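Local coordinates for glycosyl hydrolases family 31 family protein (Aspergillus niger, PDB 6DRU) that hydrolyses xyloglucan oligosaccharides, releasing alpha-xylose from the non-reducing terminal glucose, as a glycoside hydrolase of family 31, at residues A[225-230]-A[621-626]; A[346-351]-A[422-427]. One frame throughout, in Å; residues are numbered along the deposited sequence.

Contact 1 of 2, residues A[225-230]-A[621-626]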
loop_
_atom_site.group_PDB
_atom_site.type_symbol
_atom_site.label_atom_id
_atom_site.label_comp_id
_atom_site.label_asym_id
_atom_site.label_seq_id
_atom_site.Cartn_x
_atom_site.Cartn_y
_atom_site.Cartn_z
ATOM N N PRO A 225 13.705 -24.017 36.787
ATOM C CA PRO A 225 13.136 -25.058 35.923
ATOM C C PRO A 225 12.242 -26.018 36.694
ATOM O O PRO A 225 12.447 -26.282 37.882
ATOM C CB PRO A 225 14.372 -25.768 35.359
ATOM C CG PRO A 225 15.473 -25.437 36.303
ATOM C CD PRO A 225 15.176 -24.068 36.824
ATOM N N GLY A 226 11.232 -26.538 35.994
ATOM C CA GLY A 226 10.216 -27.371 36.598
ATOM C C GLY A 226 9.180 -26.628 37.411
ATOM O O GLY A 226 8.157 -27.225 37.774
ATOM N N ASP A 227 9.397 -25.348 37.694
ATOM C CA ASP A 227 8.524 -24.581 38.578
ATOM C C ASP A 227 7.570 -23.730 37.736
ATOM O O ASP A 227 7.700 -22.511 37.613
ATOM C CB ASP A 227 9.365 -23.735 39.532
ATOM C CG ASP A 227 8.544 -23.083 40.622
ATOM O OD1 ASP A 227 7.383 -22.708 40.358
ATOM O OD2 ASP A 227 9.067 -22.947 41.749
ATOM N N TYR A 228 6.585 -24.415 37.151
ATOM C CA TYR A 228 5.617 -23.753 36.285
ATOM C C TYR A 228 4.558 -22.984 37.060
ATOM O O TYR A 228 3.966 -22.049 36.510
ATOM C CB TYR A 228 4.936 -24.778 35.375
ATOM C CG TYR A 228 5.878 -25.437 34.397
ATOM C CD1 TYR A 228 6.524 -26.626 34.716
ATOM C CD2 TYR A 228 6.131 -24.866 33.157
ATOM C CE1 TYR A 228 7.391 -27.228 33.825
ATOM C CE2 TYR A 228 6.995 -25.462 32.259
ATOM C CZ TYR A 228 7.624 -26.642 32.598
ATOM O OH TYR A 228 8.485 -27.239 31.707
ATOM N N ASP A 229 4.305 -23.356 38.317
ATOM C CA ASP A 229 3.333 -22.622 39.118
ATOM C C ASP A 229 3.782 -21.187 39.349
ATOM O O ASP A 229 2.946 -20.282 39.453
ATOM C CB ASP A 229 3.100 -23.337 40.448
ATOM C CG ASP A 229 2.358 -24.648 40.282
ATOM O OD1 ASP A 229 1.486 -24.724 39.389
ATOM O OD2 ASP A 229 2.646 -25.601 41.037
ATOM N N THR A 230 5.095 -20.959 39.427
ATOM C CA THR A 230 5.598 -19.599 39.573
ATOM C C THR A 230 5.448 -18.818 38.275
ATOM O O THR A 230 5.088 -17.635 38.295
ATOM C CB THR A 230 7.059 -19.620 40.021
ATOM O OG1 THR A 230 7.157 -20.274 41.292
ATOM C CG2 THR A 230 7.599 -18.205 40.149
ATOM N N PHE A 621 4.558 -32.872 37.831
ATOM C CA PHE A 621 5.397 -34.065 37.868
ATOM C C PHE A 621 6.582 -33.996 36.910
ATOM O O PHE A 621 7.167 -35.037 36.594
ATOM C CB PHE A 621 4.570 -35.321 37.569
ATOM C CG PHE A 621 3.292 -35.418 38.358
ATOM C CD1 PHE A 621 3.318 -35.694 39.714
ATOM C CD2 PHE A 621 2.064 -35.253 37.737
ATOM C CE1 PHE A 621 2.143 -35.788 40.442
ATOM C CE2 PHE A 621 0.884 -35.349 38.461
ATOM C CZ PHE A 621 0.926 -35.616 39.815
ATOM N N GLU A 622 6.954 -32.808 36.427
ATOM C CA GLU A 622 8.187 -32.723 35.646
ATOM C C GLU A 622 9.408 -32.820 36.548
ATOM O O GLU A 622 10.382 -33.503 36.213
ATOM C CB GLU A 622 8.242 -31.433 34.832
ATOM C CG GLU A 622 9.326 -31.473 33.760
ATOM C CD GLU A 622 9.684 -30.106 33.218
ATOM O OE1 GLU A 622 10.333 -29.328 33.950
ATOM O OE2 GLU A 622 9.329 -29.813 32.057
ATOM N N LYS A 623 9.376 -32.133 37.694
ATOM C CA LYS A 623 10.451 -32.267 38.671
ATOM C C LYS A 623 10.602 -33.713 39.126
ATOM O O LYS A 623 11.719 -34.180 39.374
ATOM C CB LYS A 623 10.179 -31.369 39.877
ATOM C CG LYS A 623 10.397 -29.886 39.641
ATOM C CD LYS A 623 9.732 -29.069 40.743
ATOM C CE LYS A 623 10.432 -27.737 40.964
ATOM N NZ LYS A 623 9.769 -26.944 42.037
ATOM N N THR A 624 9.488 -34.435 39.244
ATOM C CA THR A 624 9.516 -35.797 39.786
ATOM C C THR A 624 9.737 -36.843 38.697
ATOM O O THR A 624 10.816 -37.433 38.599
ATOM C CB THR A 624 8.227 -36.100 40.543
ATOM O OG1 THR A 624 8.078 -35.170 41.620
ATOM C CG2 THR A 624 8.327 -37.486 41.114
ATOM N N ASP A 625 8.713 -37.095 37.894
ATOM C CA ASP A 625 8.738 -38.185 36.927
ATOM C C ASP A 625 9.659 -37.854 35.762
ATOM O O ASP A 625 9.362 -36.928 34.997
ATOM C CB ASP A 625 7.326 -38.469 36.420
ATOM C CG ASP A 625 7.199 -39.837 35.791
ATOM O OD1 ASP A 625 8.130 -40.247 35.065
ATOM O OD2 ASP A 625 6.164 -40.502 36.015
ATOM N N PRO A 626 10.768 -38.578 35.577
ATOM C CA PRO A 626 11.666 -38.264 34.455
ATOM C C PRO A 626 11.075 -38.596 33.100
ATOM O O PRO A 626 11.485 -37.988 32.103
ATOM C CB PRO A 626 12.908 -39.125 34.741
ATOM C CG PRO A 626 12.753 -39.597 36.162
ATOM C CD PRO A 626 11.283 -39.683 36.398
#

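Contact 2 of 2, residues A[346-351]-A[422-427]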
loop_
_atom_site.group_PDB
_atom_site.type_symbol
_atom_site.label_atom_id
_atom_site.label_comp_id
_atom_site.label_asym_id
_atom_site.label_seq_id
_atom_site.Cartn_x
_atom_site.Cartn_y
_atom_site.Cartn_z
ATOM N N ALA A 346 -16.657 -1.094 10.071
ATOM C CA ALA A 346 -16.984 -1.125 8.655
ATOM C C ALA A 346 -15.750 -1.503 7.854
ATOM O O ALA A 346 -14.637 -1.098 8.195
ATOM C CB ALA A 346 -17.524 0.228 8.179
ATOM N N THR A 347 -15.957 -2.283 6.797
ATOM C CA THR A 347 -14.918 -2.441 5.792
ATOM C C THR A 347 -14.571 -1.077 5.207
ATOM O O THR A 347 -15.422 -0.191 5.092
ATOM C CB THR A 347 -15.371 -3.403 4.694
ATOM O OG1 THR A 347 -16.592 -2.928 4.115
ATOM C CG2 THR A 347 -15.587 -4.794 5.261
ATOM N N ARG A 348 -13.304 -0.910 4.841
ATOM C CA ARG A 348 -12.770 0.422 4.585
ATOM C C ARG A 348 -13.149 0.991 3.221
ATOM O O ARG A 348 -12.830 2.152 2.948
ATOM C CB ARG A 348 -11.253 0.397 4.765
ATOM C CG ARG A 348 -10.848 -0.124 6.142
ATOM C CD ARG A 348 -9.377 0.090 6.434
ATOM N NE ARG A 348 -8.521 -0.656 5.521
ATOM C CZ ARG A 348 -7.212 -0.463 5.411
ATOM N NH1 ARG A 348 -6.614 0.457 6.158
ATOM N NH2 ARG A 348 -6.503 -1.187 4.556
ATOM N N ASP A 349 -13.822 0.222 2.366
ATOM C CA ASP A 349 -14.422 0.777 1.161
ATOM C C ASP A 349 -15.633 -0.062 0.784
ATOM O O ASP A 349 -15.761 -1.220 1.189
ATOM C CB ASP A 349 -13.422 0.867 -0.004
ATOM C CG ASP A 349 -12.997 -0.490 -0.536
ATOM O OD1 ASP A 349 -13.234 -1.518 0.134
ATOM O OD2 ASP A 349 -12.425 -0.527 -1.646
ATOM N N GLY A 350 -16.524 0.539 0.002
ATOM C CA GLY A 350 -17.789 -0.079 -0.310
ATOM C C GLY A 350 -18.843 0.310 0.704
ATOM O O GLY A 350 -18.678 1.272 1.462
ATOM N N PRO A 351 -19.953 -0.430 0.739
ATOM C CA PRO A 351 -21.036 -0.076 1.673
ATOM C C PRO A 351 -20.622 -0.121 3.132
ATOM O O PRO A 351 -21.183 0.621 3.949
ATOM C CB PRO A 351 -22.119 -1.119 1.363
ATOM C CG PRO A 351 -21.378 -2.262 0.741
ATOM C CD PRO A 351 -20.265 -1.639 -0.042
ATOM N N LEU A 422 -10.508 -12.075 4.042
ATOM C CA LEU A 422 -11.035 -11.645 5.327
ATOM C C LEU A 422 -10.866 -10.133 5.478
ATOM O O LEU A 422 -9.855 -9.571 5.045
ATOM C CB LEU A 422 -10.332 -12.381 6.463
ATOM C CG LEU A 422 -10.677 -13.871 6.543
ATOM C CD1 LEU A 422 -9.996 -14.532 7.733
ATOM C CD2 LEU A 422 -12.186 -14.071 6.600
ATOM N N PRO A 423 -11.835 -9.449 6.088
ATOM C CA PRO A 423 -11.886 -7.983 5.994
ATOM C C PRO A 423 -10.941 -7.303 6.978
ATOM O O PRO A 423 -10.909 -7.634 8.166
ATOM C CB PRO A 423 -13.348 -7.664 6.316
ATOM C CG PRO A 423 -13.752 -8.757 7.251
ATOM C CD PRO A 423 -12.985 -9.993 6.833
ATOM N N ASN A 424 -10.170 -6.339 6.470
ATOM C CA ASN A 424 -9.404 -5.421 7.312
ATOM C C ASN A 424 -10.289 -4.209 7.585
ATOM O O ASN A 424 -10.227 -3.180 6.909
ATOM C CB ASN A 424 -8.097 -5.032 6.633
ATOM C CG ASN A 424 -7.223 -4.155 7.509
ATOM O OD1 ASN A 424 -7.451 -4.033 8.713
ATOM N ND2 ASN A 424 -6.216 -3.531 6.907
ATOM N N VAL A 425 -11.133 -4.342 8.608
ATOM C CA VAL A 425 -12.186 -3.369 8.875
ATOM C C VAL A 425 -11.634 -2.167 9.630
ATOM O O VAL A 425 -10.512 -2.203 10.150
ATOM C CB VAL A 425 -13.347 -4.016 9.653
ATOM C CG1 VAL A 425 -13.861 -5.238 8.915
ATOM C CG2 VAL A 425 -12.900 -4.387 11.054
ATOM N N ASN A 426 -12.427 -1.100 9.700
ATOM C CA ASN A 426 -12.097 0.083 10.484
ATOM C C ASN A 426 -12.716 -0.024 11.872
ATOM O O ASN A 426 -13.921 -0.261 12.003
ATOM C CB ASN A 426 -12.605 1.351 9.795
ATOM C CG ASN A 426 -11.619 1.912 8.792
ATOM O OD1 ASN A 426 -10.409 1.753 8.942
ATOM N ND2 ASN A 426 -12.131 2.588 7.769
ATOM N N TYR A 427 -11.890 0.151 12.900
ATOM C CA TYR A 427 -12.347 0.269 14.277
ATOM C C TYR A 427 -12.028 1.665 14.796
ATOM O O TYR A 427 -11.337 2.456 14.147
ATOM C CB TYR A 427 -11.690 -0.776 15.187
ATOM C CG TYR A 427 -12.084 -2.206 14.911
ATOM C CD1 TYR A 427 -13.411 -2.613 14.990
ATOM C CD2 TYR A 427 -11.125 -3.159 14.593
ATOM C CE1 TYR A 427 -13.770 -3.926 14.745
ATOM C CE2 TYR A 427 -11.472 -4.471 14.347
ATOM C CZ TYR A 427 -12.795 -4.851 14.427
ATOM O OH TYR A 427 -13.144 -6.161 14.182
HETATM O O HOH W 1 -14.592 2.310 6.583
#

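Contact 1 of 2, residues A[225-230]-A[621-626]
P225 enters the contact through its backbone: its carbonyl O lies 4.0 Å from K623 CE, while the proline ring gives a stiff approach to the turn that follows. At G226 the chain has a positive phi (76°), a conformation that glycine takes easily. With no side chain on the face turned to 621-626, G226 lets the K623 stem and the E622 carboxylate come close to its backbone. The methylenes of K623 run alongside the backbone here, with CD 3.8 Å from G226 O, and E622 OE1 comes within 3.3 Å of G226 CA.

D227 is the N-cap of helix 228-239. Its CG stands anti to the backbone N (chi1 -171°), and OD1 accepts from both T230 N (3.0 Å) and T230 OG1, the two donors arriving on the same face of the carboxylate. K623 extends beside D227, but NZ stays 4.1 Å from OD2, too far for a salt bridge.

Y228 opens the helix and provides the hydrogen bond that joins the two segments. Its OH donates to E622 OE2 at 2.7 Å, meeting that oxygen from above the carboxylate plane. The carboxylate sits at the edge of the ring, its plane turned 71° from that of the ring. Y618 packs edge-to-face with Y228, and D229, facing elsewhere, forms a salt bridge with R615.

The start of the helix that follows strand 216-222 thus meets the loop between helices 618-621 and 628-633, part of the family 31 C-terminal region. The hydroxyl-carboxylate bond is probably strengthened by the acceptor's charge, whereas D227 and exposed K623, beyond salt-bridge distance, probably contribute only modest attraction.

Contact 2 of 2, residues A[346-351]-A[422-427]
R348 lays its aliphatic stem across two asparagines: CG is 3.2 Å from N424 O, and CD is as close to N426 OD1. An arginine suits the place because its methylenes can cover backbone while its guanidinium travels on. A bend at chi3 brings that group beneath the N424 amide, whose ND2 lies 3.3 Å above one face near the rim, the two planes 40° apart. Both are donors and do not bond to each other; R348 NH1 instead reaches G130 O, and N424 ND2 reaches P131 O, both of the third subunit.

N426 crosses R348 at about a right angle and divides its amide between two partners. OD1 accepts from R37 of the third subunit, while ND2 donates to a water at 2.7 Å that in turn donates to T347 O. Its backbone N gives a nearly straight bond to A346 O (2.7 Å, 174°), the return bond from A346 N to N426 O being weak. A346 and N426 form an antiparallel hydrogen-bonded pair in a short, weakly bonded two-stranded sheet, which joins excursions after strands 319-328 and 391-394 of the TIM-barrel domain. Alongside, T347 CG2 packs against P423 CB at 3.8 Å and near V425 CG1.

With chi1 at -176°, N424 swings its amide away from its own backbone N and out to R348, and OD1 is taken by L433 N. Its backbone N donates to D349 of the second subunit.

Contact 2 is nested within the loop closed by contact 1, yet the two do not touch: their centres are 47 Å apart, nearest atoms about 32 Å. They share no helix or strand. Contact 1 is partly buried and joins distant parts of a single chain, a helix start and a C-terminal loop, untouched by other subunits. Contact 2 lies within the barrel domain's sequence range and is buried in the tetramer, reached by three other subunits. Contact 1 relies on a side-chain hydroxyl and a carboxylate and on a lysine stem lying along a glycine, whereas contact 2 combines backbone pairing with amides and a guanidinium whose polar ends are partly taken up by neighbouring subunits.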